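Local coordinates for antigen MTB48, Mycobacterial protein (Mycobacterium smegmatis, PDB 4WJ1), which is the PE-PPE part of EspB, an ESX-1 type VII secretion protein whose full-length form is probably involved in DNA conjugation in the recipient strain, at residues E6-E11 / G79-I84; S24-G29 / A58-G63; A51-L56 / D161-Y166; R175-P180 / T201-M206. All coordinates share one frame; numbering follows the deposited sequence.

Contact 1: E6-E11 / G79-I84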
loop_
_atom_site.group_PDB
_atom_site.type_symbol
_atom_site.label_atom_id
_atom_site.label_comp_id
_atom_site.label_asym_id
_atom_site.label_seq_id
_atom_site.Cartn_x
_atom_site.Cartn_y
_atom_site.Cartn_z
ATOM N N GLU A 6 7.137 -37.378 -5.001
ATOM C CA GLU A 6 7.046 -36.350 -6.042
ATOM C C GLU A 6 8.432 -36.105 -6.644
ATOM O O GLU A 6 9.201 -35.294 -6.131
ATOM C CB GLU A 6 6.468 -35.030 -5.488
ATOM C CG GLU A 6 5.314 -35.121 -4.452
ATOM C CD GLU A 6 4.455 -36.384 -4.550
ATOM O OE1 GLU A 6 3.863 -36.627 -5.627
ATOM O OE2 GLU A 6 4.368 -37.123 -3.537
ATOM N N GLU A 7 8.746 -36.816 -7.723
ATOM C CA GLU A 7 10.089 -36.817 -8.307
ATOM C C GLU A 7 10.532 -35.419 -8.765
ATOM O O GLU A 7 9.734 -34.647 -9.301
ATOM C CB GLU A 7 10.149 -37.791 -9.494
ATOM C CG GLU A 7 11.471 -38.506 -9.649
ATOM C CD GLU A 7 11.715 -39.512 -8.527
ATOM O OE1 GLU A 7 10.884 -40.429 -8.342
ATOM O OE2 GLU A 7 12.739 -39.385 -7.825
ATOM N N LEU A 8 11.811 -35.112 -8.557
ATOM C CA LEU A 8 12.373 -33.834 -8.950
ATOM C C LEU A 8 12.478 -33.693 -10.476
ATOM O O LEU A 8 13.207 -34.438 -11.137
ATOM C CB LEU A 8 13.746 -33.642 -8.305
ATOM C CG LEU A 8 14.521 -32.405 -8.773
ATOM C CD1 LEU A 8 13.706 -31.118 -8.594
ATOM C CD2 LEU A 8 15.847 -32.287 -8.041
ATOM N N GLN A 9 11.720 -32.739 -11.016
ATOM C CA GLN A 9 11.798 -32.335 -12.420
ATOM C C GLN A 9 12.053 -30.844 -12.466
ATOM O O GLN A 9 11.498 -30.090 -11.656
ATOM C CB GLN A 9 10.501 -32.640 -13.192
ATOM C CG GLN A 9 9.953 -34.032 -13.045
ATOM C CD GLN A 9 10.834 -35.061 -13.708
ATOM O OE1 GLN A 9 11.371 -34.826 -14.795
ATOM N NE2 GLN A 9 10.999 -36.210 -13.056
ATOM N N TYR A 10 12.864 -30.405 -13.420
ATOM C CA TYR A 10 13.063 -28.970 -13.630
ATOM C C TYR A 10 13.390 -28.691 -15.071
ATOM O O TYR A 10 14.012 -29.503 -15.737
ATOM C CB TYR A 10 14.191 -28.447 -12.755
ATOM C CG TYR A 10 15.367 -29.383 -12.777
ATOM C CD1 TYR A 10 16.300 -29.332 -13.804
ATOM C CD2 TYR A 10 15.526 -30.341 -11.788
ATOM C CE1 TYR A 10 17.363 -30.204 -13.840
ATOM C CE2 TYR A 10 16.593 -31.217 -11.809
ATOM C CZ TYR A 10 17.505 -31.147 -12.835
ATOM O OH TYR A 10 18.564 -32.024 -12.846
ATOM N N GLU A 11 12.970 -27.537 -15.556
ATOM C CA GLU A 11 13.494 -27.037 -16.810
ATOM C C GLU A 11 14.139 -25.709 -16.499
ATOM O O GLU A 11 13.464 -24.771 -16.061
ATOM C CB GLU A 11 12.399 -26.930 -17.860
ATOM C CG GLU A 11 12.088 -28.286 -18.485
ATOM C CD GLU A 11 10.643 -28.422 -18.935
ATOM O OE1 GLU A 11 9.987 -27.380 -19.158
ATOM O OE2 GLU A 11 10.165 -29.576 -19.059
ATOM N N GLY A 79 20.686 -23.081 -9.950
ATOM C CA GLY A 79 22.127 -23.250 -9.888
ATOM C C GLY A 79 22.466 -24.629 -9.386
ATOM O O GLY A 79 23.377 -25.284 -9.890
ATOM N N ALA A 80 21.712 -25.064 -8.384
ATOM C CA ALA A 80 21.874 -26.394 -7.807
ATOM C C ALA A 80 21.511 -27.477 -8.825
ATOM O O ALA A 80 22.201 -28.494 -8.927
ATOM C CB ALA A 80 21.025 -26.531 -6.547
ATOM N N TYR A 81 20.443 -27.251 -9.588
ATOM C CA TYR A 81 20.012 -28.245 -10.566
ATOM C C TYR A 81 21.028 -28.318 -11.693
ATOM O O TYR A 81 21.259 -29.392 -12.265
ATOM C CB TYR A 81 18.619 -27.935 -11.111
ATOM C CG TYR A 81 17.561 -27.846 -10.030
ATOM C CD1 TYR A 81 17.672 -28.584 -8.861
ATOM C CD2 TYR A 81 16.461 -27.000 -10.168
ATOM C CE1 TYR A 81 16.718 -28.496 -7.870
ATOM C CE2 TYR A 81 15.501 -26.906 -9.182
ATOM C CZ TYR A 81 15.637 -27.656 -8.031
ATOM O OH TYR A 81 14.683 -27.567 -7.044
ATOM N N GLN A 82 21.652 -27.184 -11.991
ATOM C CA GLN A 82 22.717 -27.161 -12.984
ATOM C C GLN A 82 23.851 -28.099 -12.566
ATOM O O GLN A 82 24.390 -28.845 -13.387
ATOM C CB GLN A 82 23.256 -25.745 -13.183
ATOM C CG GLN A 82 24.332 -25.663 -14.249
ATOM C CD GLN A 82 23.800 -26.028 -15.622
ATOM O OE1 GLN A 82 24.097 -27.100 -16.166
ATOM N NE2 GLN A 82 22.994 -25.133 -16.192
ATOM N N LYS A 83 24.206 -28.067 -11.288
ATOM C CA LYS A 83 25.292 -28.906 -10.810
ATOM C C LYS A 83 24.871 -30.363 -10.862
ATOM O O LYS A 83 25.661 -31.234 -11.228
ATOM C CB LYS A 83 25.713 -28.517 -9.394
ATOM C CG LYS A 83 26.871 -27.515 -9.362
ATOM C CD LYS A 83 28.221 -28.235 -9.210
ATOM C CE LYS A 83 29.329 -27.291 -8.725
ATOM N NZ LYS A 83 30.577 -28.020 -8.337
ATOM N N ILE A 84 23.616 -30.623 -10.518
ATOM C CA ILE A 84 23.093 -31.984 -10.540
ATOM C C ILE A 84 23.158 -32.512 -11.965
ATOM O O ILE A 84 23.555 -33.657 -12.200
ATOM C CB ILE A 84 21.656 -32.034 -9.983
ATOM C CG1 ILE A 84 21.707 -32.021 -8.458
ATOM C CG2 ILE A 84 20.905 -33.247 -10.469
ATOM C CD1 ILE A 84 20.374 -31.737 -7.795
#

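Contact 2: S24-G29 / A58-G63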
loop_
_atom_site.group_PDB
_atom_site.type_symbol
_atom_site.label_atom_id
_atom_site.label_comp_id
_atom_site.label_asym_id
_atom_site.label_seq_id
_atom_site.Cartn_x
_atom_site.Cartn_y
_atom_site.Cartn_z
ATOM N N SER A 24 9.366 -8.561 -11.722
ATOM C CA SER A 24 8.559 -7.615 -12.472
ATOM C C SER A 24 8.472 -6.281 -11.746
ATOM O O SER A 24 8.171 -6.221 -10.560
ATOM C CB SER A 24 7.151 -8.166 -12.711
ATOM O OG SER A 24 7.165 -9.219 -13.655
ATOM N N THR A 25 8.754 -5.208 -12.468
ATOM C CA THR A 25 8.697 -3.887 -11.877
ATOM C C THR A 25 7.283 -3.531 -11.506
ATOM O O THR A 25 6.379 -3.606 -12.327
ATOM C CB THR A 25 9.247 -2.844 -12.818
ATOM O OG1 THR A 25 10.595 -3.188 -13.123
ATOM C CG2 THR A 25 9.233 -1.480 -12.149
ATOM N N ARG A 26 7.097 -3.173 -10.246
ATOM C CA ARG A 26 5.818 -2.665 -9.776
ATOM C C ARG A 26 5.687 -1.210 -10.235
ATOM O O ARG A 26 6.615 -0.427 -10.051
ATOM C CB ARG A 26 5.732 -2.776 -8.258
ATOM C CG ARG A 26 4.456 -2.264 -7.659
ATOM C CD ARG A 26 4.409 -2.608 -6.194
ATOM N NE ARG A 26 5.573 -2.105 -5.467
ATOM C CZ ARG A 26 5.621 -0.900 -4.898
ATOM N NH1 ARG A 26 4.578 -0.084 -4.993
ATOM N NH2 ARG A 26 6.703 -0.504 -4.242
ATOM N N PRO A 27 4.555 -0.855 -10.871
ATOM C CA PRO A 27 4.370 0.525 -11.336
ATOM C C PRO A 27 4.465 1.515 -10.192
ATOM O O PRO A 27 4.084 1.180 -9.065
ATOM C CB PRO A 27 2.959 0.514 -11.929
ATOM C CG PRO A 27 2.734 -0.912 -12.316
ATOM C CD PRO A 27 3.425 -1.719 -11.255
ATOM N N GLU A 28 4.978 2.705 -10.486
ATOM C CA GLU A 28 5.059 3.784 -9.518
ATOM C C GLU A 28 3.707 4.063 -8.876
ATOM O O GLU A 28 2.704 4.198 -9.569
ATOM C CB GLU A 28 5.588 5.048 -10.189
ATOM C CG GLU A 28 7.087 5.237 -10.047
ATOM C CD GLU A 28 7.487 5.611 -8.630
ATOM O OE1 GLU A 28 6.900 6.579 -8.085
ATOM O OE2 GLU A 28 8.380 4.932 -8.063
ATOM N N GLY A 29 3.693 4.152 -7.549
ATOM C CA GLY A 29 2.472 4.370 -6.793
ATOM C C GLY A 29 1.938 5.797 -6.792
ATOM O O GLY A 29 2.433 6.687 -7.506
ATOM N N ALA A 58 5.797 2.126 2.197
ATOM C CA ALA A 58 6.949 1.463 2.793
ATOM C C ALA A 58 6.743 -0.054 2.799
ATOM O O ALA A 58 7.675 -0.816 2.569
ATOM C CB ALA A 58 7.191 1.970 4.189
ATOM N N THR A 59 5.505 -0.468 3.042
ATOM C CA THR A 59 5.135 -1.875 3.081
ATOM C C THR A 59 5.282 -2.480 1.694
ATOM O O THR A 59 5.781 -3.593 1.544
ATOM C CB THR A 59 3.691 -2.048 3.602
ATOM O OG1 THR A 59 3.624 -1.578 4.955
ATOM C CG2 THR A 59 3.245 -3.497 3.557
ATOM N N PHE A 60 4.874 -1.724 0.677
ATOM C CA PHE A 60 4.980 -2.182 -0.702
ATOM C C PHE A 60 6.442 -2.387 -1.046
ATOM O O PHE A 60 6.785 -3.304 -1.779
ATOM C CB PHE A 60 4.357 -1.174 -1.672
ATOM C CG PHE A 60 2.883 -0.930 -1.458
ATOM C CD1 PHE A 60 2.111 -1.814 -0.723
ATOM C CD2 PHE A 60 2.269 0.190 -2.008
ATOM C CE1 PHE A 60 0.755 -1.591 -0.528
ATOM C CE2 PHE A 60 0.918 0.423 -1.825
ATOM C CZ PHE A 60 0.158 -0.468 -1.085
ATOM N N ALA A 61 7.308 -1.517 -0.529
ATOM C CA ALA A 61 8.741 -1.645 -0.795
ATOM C C ALA A 61 9.282 -2.940 -0.170
ATOM O O ALA A 61 10.172 -3.577 -0.734
ATOM C CB ALA A 61 9.506 -0.447 -0.270
ATOM N N ALA A 62 8.762 -3.315 0.997
ATOM C CA ALA A 62 9.153 -4.582 1.610
ATOM C C ALA A 62 8.681 -5.727 0.718
ATOM O O ALA A 62 9.404 -6.704 0.512
ATOM C CB ALA A 62 8.581 -4.709 3.002
ATOM N N GLY A 63 7.484 -5.568 0.159
ATOM C CA GLY A 63 6.920 -6.524 -0.774
ATOM C C GLY A 63 7.830 -6.758 -1.962
ATOM O O GLY A 63 8.121 -7.902 -2.318
#

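Contact 3: A51-L56 / D161-Y166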
loop_
_atom_site.group_PDB
_atom_site.type_symbol
_atom_site.label_atom_id
_atom_site.label_comp_id
_atom_site.label_asym_id
_atom_site.label_seq_id
_atom_site.Cartn_x
_atom_site.Cartn_y
_atom_site.Cartn_z
ATOM N N ALA A 51 -0.227 9.382 6.782
ATOM C CA ALA A 51 0.547 8.413 7.544
ATOM C C ALA A 51 0.246 7.003 7.038
ATOM O O ALA A 51 1.145 6.194 6.861
ATOM C CB ALA A 51 0.251 8.530 9.028
ATOM N N SER A 52 -1.026 6.731 6.782
ATOM C CA SER A 52 -1.423 5.471 6.187
ATOM C C SER A 52 -0.782 5.283 4.816
ATOM O O SER A 52 -0.259 4.215 4.526
ATOM C CB SER A 52 -2.942 5.390 6.081
ATOM O OG SER A 52 -3.524 5.247 7.375
ATOM N N ALA A 53 -0.812 6.322 3.984
ATOM C CA ALA A 53 -0.230 6.242 2.652
ATOM C C ALA A 53 1.257 5.906 2.740
ATOM O O ALA A 53 1.756 5.069 1.996
ATOM C CB ALA A 53 -0.432 7.551 1.886
ATOM N N ALA A 54 1.957 6.573 3.653
ATOM C CA ALA A 54 3.377 6.343 3.848
ATOM C C ALA A 54 3.640 4.906 4.331
ATOM O O ALA A 54 4.594 4.268 3.895
ATOM C CB ALA A 54 3.944 7.351 4.837
ATOM N N LYS A 55 2.792 4.409 5.229
ATOM C CA LYS A 55 2.946 3.061 5.756
ATOM C C LYS A 55 2.744 2.052 4.634
ATOM O O LYS A 55 3.459 1.056 4.549
ATOM C CB LYS A 55 1.965 2.800 6.903
ATOM C CG LYS A 55 1.940 1.348 7.415
ATOM C CD LYS A 55 3.132 1.022 8.304
ATOM C CE LYS A 55 2.725 0.161 9.505
ATOM N NZ LYS A 55 1.898 0.912 10.510
ATOM N N LEU A 56 1.783 2.327 3.759
ATOM C CA LEU A 56 1.514 1.433 2.650
ATOM C C LEU A 56 2.679 1.440 1.675
ATOM O O LEU A 56 3.132 0.390 1.240
ATOM C CB LEU A 56 0.222 1.820 1.938
ATOM C CG LEU A 56 -1.058 1.379 2.640
ATOM C CD1 LEU A 56 -2.264 1.939 1.922
ATOM C CD2 LEU A 56 -1.137 -0.117 2.628
ATOM N N ASP A 161 -8.515 9.271 -5.780
ATOM C CA ASP A 161 -8.601 8.580 -7.059
ATOM C C ASP A 161 -7.357 7.733 -7.320
ATOM O O ASP A 161 -7.453 6.614 -7.831
ATOM C CB ASP A 161 -8.784 9.584 -8.201
ATOM C CG ASP A 161 -10.123 10.306 -8.155
ATOM O OD1 ASP A 161 -11.022 9.888 -7.404
ATOM O OD2 ASP A 161 -10.278 11.297 -8.893
ATOM N N GLN A 162 -6.186 8.262 -6.978
ATOM C CA GLN A 162 -4.951 7.560 -7.284
ATOM C C GLN A 162 -4.815 6.259 -6.496
ATOM O O GLN A 162 -4.343 5.254 -7.010
ATOM C CB GLN A 162 -3.748 8.446 -6.998
ATOM C CG GLN A 162 -3.553 9.591 -7.951
ATOM C CD GLN A 162 -2.253 10.284 -7.694
ATOM O OE1 GLN A 162 -1.275 10.014 -8.364
ATOM N NE2 GLN A 162 -2.225 11.171 -6.695
ATOM N N TRP A 163 -5.222 6.299 -5.236
ATOM C CA TRP A 163 -5.125 5.143 -4.388
ATOM C C TRP A 163 -6.156 4.125 -4.820
ATOM O O TRP A 163 -5.840 2.939 -4.965
ATOM C CB TRP A 163 -5.286 5.526 -2.924
ATOM C CG TRP A 163 -3.978 5.959 -2.373
ATOM C CD1 TRP A 163 -3.551 7.243 -2.150
ATOM C CD2 TRP A 163 -2.882 5.108 -2.010
ATOM N NE1 TRP A 163 -2.266 7.239 -1.648
ATOM C CE2 TRP A 163 -1.835 5.938 -1.558
ATOM C CE3 TRP A 163 -2.690 3.722 -2.013
ATOM C CZ2 TRP A 163 -0.621 5.430 -1.123
ATOM C CZ3 TRP A 163 -1.487 3.222 -1.577
ATOM C CH2 TRP A 163 -0.467 4.069 -1.137
ATOM N N ARG A 164 -7.373 4.588 -5.062
ATOM C CA ARG A 164 -8.426 3.695 -5.515
ATOM C C ARG A 164 -7.982 2.922 -6.749
ATOM O O ARG A 164 -8.210 1.719 -6.861
ATOM C CB ARG A 164 -9.695 4.471 -5.825
ATOM C CG ARG A 164 -10.834 3.623 -6.350
ATOM C CD ARG A 164 -11.891 4.507 -6.992
ATOM N NE ARG A 164 -11.358 5.136 -8.195
ATOM C CZ ARG A 164 -11.682 6.353 -8.620
ATOM N NH1 ARG A 164 -12.556 7.085 -7.937
ATOM N NH2 ARG A 164 -11.125 6.836 -9.728
ATOM N N ASP A 165 -7.312 3.610 -7.660
ATOM C CA ASP A 165 -6.980 2.997 -8.931
ATOM C C ASP A 165 -5.740 2.164 -8.876
ATOM O O ASP A 165 -5.448 1.418 -9.812
ATOM C CB ASP A 165 -6.821 4.057 -9.987
ATOM C CG ASP A 165 -8.126 4.715 -10.320
ATOM O OD1 ASP A 165 -9.204 4.112 -10.138
ATOM O OD2 ASP A 165 -8.068 5.841 -10.779
ATOM N N TYR A 166 -5.009 2.287 -7.778
ATOM C CA TYR A 166 -3.796 1.510 -7.599
ATOM C C TYR A 166 -4.139 0.096 -7.145
ATOM O O TYR A 166 -3.331 -0.817 -7.268
ATOM C CB TYR A 166 -2.883 2.178 -6.587
ATOM C CG TYR A 166 -1.440 1.757 -6.708
ATOM C CD1 TYR A 166 -0.777 1.850 -7.927
ATOM C CD2 TYR A 166 -0.734 1.284 -5.606
ATOM C CE1 TYR A 166 0.543 1.477 -8.046
ATOM C CE2 TYR A 166 0.590 0.921 -5.717
ATOM C CZ TYR A 166 1.221 1.023 -6.939
ATOM O OH TYR A 166 2.537 0.674 -7.065
#

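Contact 4: R175-P180 / T201-M206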
loop_
_atom_site.group_PDB
_atom_site.type_symbol
_atom_site.label_atom_id
_atom_site.label_comp_id
_atom_site.label_asym_id
_atom_site.label_seq_id
_atom_site.Cartn_x
_atom_site.Cartn_y
_atom_site.Cartn_z
ATOM N N ARG A 175 -0.405 -11.199 -9.717
ATOM C CA ARG A 175 -0.537 -12.314 -10.650
ATOM C C ARG A 175 0.798 -12.722 -11.255
ATOM O O ARG A 175 0.909 -13.808 -11.812
ATOM C CB ARG A 175 -1.537 -11.969 -11.757
ATOM C CG ARG A 175 -2.941 -11.700 -11.231
ATOM C CD ARG A 175 -3.946 -11.426 -12.342
ATOM N NE ARG A 175 -5.215 -10.955 -11.788
ATOM C CZ ARG A 175 -5.661 -9.699 -11.864
ATOM N NH1 ARG A 175 -4.960 -8.768 -12.488
ATOM N NH2 ARG A 175 -6.825 -9.369 -11.326
ATOM N N HIS A 176 1.817 -11.868 -11.144
ATOM C CA HIS A 176 3.156 -12.242 -11.616
ATOM C C HIS A 176 3.709 -13.404 -10.800
ATOM O O HIS A 176 4.645 -14.077 -11.225
ATOM C CB HIS A 176 4.134 -11.059 -11.541
ATOM C CG HIS A 176 3.845 -9.964 -12.530
ATOM N ND1 HIS A 176 4.047 -10.110 -13.885
ATOM C CD2 HIS A 176 3.372 -8.709 -12.352
ATOM C CE1 HIS A 176 3.703 -8.993 -14.504
ATOM N NE2 HIS A 176 3.285 -8.129 -13.600
ATOM N N PHE A 177 3.127 -13.628 -9.625
ATOM C CA PHE A 177 3.671 -14.572 -8.667
ATOM C C PHE A 177 2.811 -15.814 -8.574
ATOM O O PHE A 177 3.282 -16.859 -8.145
ATOM C CB PHE A 177 3.799 -13.918 -7.285
ATOM C CG PHE A 177 4.643 -12.697 -7.290
ATOM C CD1 PHE A 177 6.004 -12.788 -7.115
ATOM C CD2 PHE A 177 4.079 -11.444 -7.534
ATOM C CE1 PHE A 177 6.798 -11.645 -7.155
ATOM C CE2 PHE A 177 4.862 -10.306 -7.574
ATOM C CZ PHE A 177 6.224 -10.409 -7.381
ATOM N N ALA A 178 1.555 -15.703 -8.994
ATOM C CA ALA A 178 0.572 -16.737 -8.689
ATOM C C ALA A 178 0.858 -18.088 -9.347
ATOM O O ALA A 178 0.504 -19.122 -8.808
ATOM C CB ALA A 178 -0.805 -16.267 -9.083
ATOM N N ASN A 179 1.485 -18.070 -10.514
ATOM C CA ASN A 179 1.665 -19.268 -11.306
ATOM C C ASN A 179 3.014 -19.916 -11.017
ATOM O O ASN A 179 4.026 -19.242 -11.001
ATOM C CB ASN A 179 1.543 -18.938 -12.798
ATOM C CG ASN A 179 2.562 -17.871 -13.254
ATOM O OD1 ASN A 179 2.712 -16.809 -12.624
ATOM N ND2 ASN A 179 3.269 -18.161 -14.346
ATOM N N PRO A 180 3.025 -21.229 -10.771
ATOM C CA PRO A 180 4.284 -21.955 -10.604
ATOM C C PRO A 180 5.091 -22.028 -11.891
ATOM O O PRO A 180 4.490 -22.117 -12.946
ATOM C CB PRO A 180 3.829 -23.370 -10.190
ATOM C CG PRO A 180 2.447 -23.191 -9.661
ATOM C CD PRO A 180 1.853 -22.053 -10.433
ATOM N N THR A 201 -0.969 -13.615 -2.993
ATOM C CA THR A 201 -2.187 -13.332 -2.263
ATOM C C THR A 201 -2.040 -12.054 -1.456
ATOM O O THR A 201 -2.998 -11.312 -1.261
ATOM C CB THR A 201 -2.541 -14.516 -1.367
ATOM O OG1 THR A 201 -3.178 -15.497 -2.181
ATOM C CG2 THR A 201 -3.491 -14.139 -0.253
ATOM N N TRP A 202 -0.823 -11.795 -1.000
ATOM C CA TRP A 202 -0.575 -10.646 -0.162
ATOM C C TRP A 202 -0.676 -9.358 -0.990
ATOM O O TRP A 202 -1.209 -8.355 -0.536
ATOM C CB TRP A 202 0.787 -10.772 0.495
ATOM C CG TRP A 202 1.220 -9.578 1.257
ATOM C CD1 TRP A 202 0.961 -9.300 2.561
ATOM C CD2 TRP A 202 2.022 -8.501 0.766
ATOM N NE1 TRP A 202 1.547 -8.104 2.918
ATOM C CE2 TRP A 202 2.203 -7.594 1.829
ATOM C CE3 TRP A 202 2.600 -8.213 -0.473
ATOM C CZ2 TRP A 202 2.946 -6.426 1.697
ATOM C CZ3 TRP A 202 3.339 -7.046 -0.608
ATOM C CH2 TRP A 202 3.507 -6.169 0.476
ATOM N N TRP A 203 -0.167 -9.407 -2.210
ATOM C CA TRP A 203 -0.270 -8.276 -3.106
ATOM C C TRP A 203 -1.734 -7.920 -3.335
ATOM O O TRP A 203 -2.095 -6.751 -3.316
ATOM C CB TRP A 203 0.434 -8.568 -4.421
ATOM C CG TRP A 203 1.885 -8.242 -4.378
ATOM C CD1 TRP A 203 2.914 -9.085 -4.641
ATOM C CD2 TRP A 203 2.480 -6.970 -4.062
ATOM N NE1 TRP A 203 4.117 -8.432 -4.508
ATOM C CE2 TRP A 203 3.879 -7.130 -4.155
ATOM C CE3 TRP A 203 1.966 -5.708 -3.720
ATOM C CZ2 TRP A 203 4.773 -6.085 -3.911
ATOM C CZ3 TRP A 203 2.857 -4.675 -3.464
ATOM C CH2 TRP A 203 4.240 -4.865 -3.568
ATOM N N ALA A 204 -2.575 -8.928 -3.519
ATOM C CA ALA A 204 -3.999 -8.690 -3.661
ATOM C C ALA A 204 -4.569 -8.051 -2.397
ATOM O O ALA A 204 -5.436 -7.185 -2.480
ATOM C CB ALA A 204 -4.713 -9.959 -3.964
ATOM N N ASP A 205 -4.086 -8.468 -1.233
ATOM C CA ASP A 205 -4.501 -7.827 0.018
ATOM C C ASP A 205 -4.030 -6.378 0.046
ATOM O O ASP A 205 -4.753 -5.489 0.489
ATOM C CB ASP A 205 -3.960 -8.579 1.242
ATOM C CG ASP A 205 -4.469 -10.013 1.316
ATOM O OD1 ASP A 205 -5.447 -10.323 0.600
ATOM O OD2 ASP A 205 -3.901 -10.830 2.084
HETATM N N MSE A 206 -2.816 -6.141 -0.438
HETATM C CA MSE A 206 -2.291 -4.800 -0.501
HETATM C C MSE A 206 -3.173 -3.933 -1.416
HETATM O O MSE A 206 -3.420 -2.763 -1.124
HETATM C CB MSE A 206 -0.842 -4.821 -0.976
HETATM C CG MSE A 206 0.119 -5.297 0.094
HETATM SE SE MSE A 206 -0.172 -4.448 1.838
HETATM C CE MSE A 206 -1.093 -5.924 2.724
#

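Contact 1: E6-E11 / G79-I84
Tyr81 OH takes a hydrogen bond from Trp184 NE1, and Leu8 CD1 lies 4.0 Å from the same Tyr81 oxygen. Tyr81 and Glu85 have the spacing of the YxxxD/E export motif of ESX proteins. Trp184 fits the WxG motif, so the site is consistent with the composite export signal of this family. The N-terminal residues 6-11 run in extended form beside helix 40-96 and pack on it.

The main contact is an offset stack of two tyrosines. The rings of Tyr10 and Tyr81 are nearly parallel, with planes at 8° and centroids 4.5 Å apart. The slide puts the stem of Tyr81 over the middle of the other ring: Tyr81 CB stands 3.6 Å from the Tyr10 centroid, almost on the ring normal, as a CH-pi contact. In return Tyr10 CD2 sits over the rim of the Tyr81 face. Tyr10 CG lies between the backbone N and the carbonyl carbon (chi1 44°), which carries the ring across to the helix.

Leu8 meets the outer end of the Tyr81 ring. Its CD2 comes to 3.9 Å from Tyr81 CE1, at an oblique approach. Leu12 and Leu15 of helix 12-22 also touch Tyr81, which is buried. At the far end of the stack, Tyr10 OH rests 3.6 Å from Ile84 CG2.

Contact 2: S24-G29 / A58-G63
Arg26 lays its guanidinium group over the CB of Phe60, and this is the tight part of the contact. Phe60 CB stands 3.3 Å above the guanidinium plane, displaced toward its rim. Arg26 CZ, NH1 and NH2 are each close to it, with Arg26 CZ 3.5 Å from Phe60 CB. The guanidinium is not stacked on the phenyl ring. The two planes are 65° apart, and Arg26 NH1 approaches Phe60 CD2 obliquely at 3.8 Å.

The arginine reaches the helix because its first two torsions are extended (chi1 179°) and the chain then bends at chi3 (56°). The polar end is held from outside the segments: Arg26 NH2 forms a salt bridge with Asp64 OD2, one turn further along helix 40-96, and Arg26 NH1 has a weak hydrogen bond with Tyr166 OH, which would fix the rotation of the group while Phe60 supports its face.

The loose side is the longer approach of Arg26 NH2 to Ala61 N, at 3.9 Å, together with the solvent-exposed loop around Arg26. No hydrogen bond joins the two segments. The loop is still held at Pro27 O, which is hydrogen-bonded to Tyr166 OH.

The contact joins the loop between helix 12-22 and helix 40-96 to the latter helix, within the PE region. Helix 154-178 borders it through Leu170 on Phe60 and His173 on Arg26, and helix 187-230 through Trp203 on Arg26 and Met206 and Cys210 on Phe60.

Contact 3: A51-L56 / D161-Y166
This contact joins helix 40-96 to helix 154-178 in the core of the PE-PPE helical bundle. The indole of Trp163 reaches from helix 154-178 to Ala53 and Leu56 of helix 40-96. All three residues are buried.

The six-membered part of the indole does most of the touching. Ala53 CB comes to 3.7 Å from Trp163 CZ2. One helical turn on, Leu56 CD1 lies 3.8 Å from Trp163 CZ3, and Leu56 CB is 3.9 Å from Trp163 CH2. Both residues approach the indole obliquely. The small Ala53 lets the ring come close to the backbone: Trp163 CZ2 is 3.9 Å from Ala53 CA.

On the outer side of residues 161-166, Arg164 NE forms a salt bridge to Asp165 OD1 at 3.1 Å. Arg164 NH1 makes a second salt bridge, to Asp161 OD1, which completes the charged network.

Cys210 and Leu213 of helix 187-230 also touch Trp163. Residues 161-166 thus have an apolar side turned to the interior and a charged side turned outward. This is characteristic of an amphipathic element in a helical bundle, here a bundle built from both the PE and the PPE regions.

Contact 4: R175-P180 / T201-M206
Phe177 meets Trp203 from the kinked, weakly bonded last part of helix 154-178, in the PPE region. The CB of Phe177 is directed toward helix 187-230, and the ring carries on to Trp203. Its CG is anti to the carbonyl carbon (chi1 -58°), and this turns the phenyl ring to the indole. Further out, Phe177 CD2 is 3.9 Å from Trp203 CD1. The next atom, Phe177 CE2, makes the nearest approach, at 3.7 Å from both Trp203 NE1 and Trp203 CD1. At the tip, Phe177 CZ lies 4.1 Å from Trp203 NE1.

The CD2-CE2 side of the phenyl thus meets the CD1-NE1 side of the indole obliquely. The planes are 24° apart and the two rings are slid so far that they barely overlap, with centroids separated by 5.2 Å.

Neighbours hold both rings. Within its own helix, Trp203 carries Trp202 CZ3 over the centre of one face, 3.4 Å above the plane. His173 meets Trp203 and Phe177 edge-to-face, and Cys22 of helix 12-22 also touches Phe177.

No hydrogen bond crosses between residues 175-180 and 201-206. The two helices are joined at this point by dispersion and by the exclusion of water from two buried aromatic side chains.

In the fold
From the N terminus, residues 6-11 join helix 40-96 far along its length, so contact 1 closes a long loop that includes helix 12-22. Contact 2 closes a shorter loop within it, tying the linker after helix 12-22 to the same long helix. Contact 3 starts between the segments of contact 2 and its other end is in helix 154-178. It therefore crosses contacts 1 and 2 and joins the PE and PPE regions. Contact 4 follows in series and links helix 154-178 to helix 187-230. Contact 2 touches contacts 3 and 4. Contact 1 touches none of the others; contact 4 comes nearest, with closest atoms about 10 Å apart.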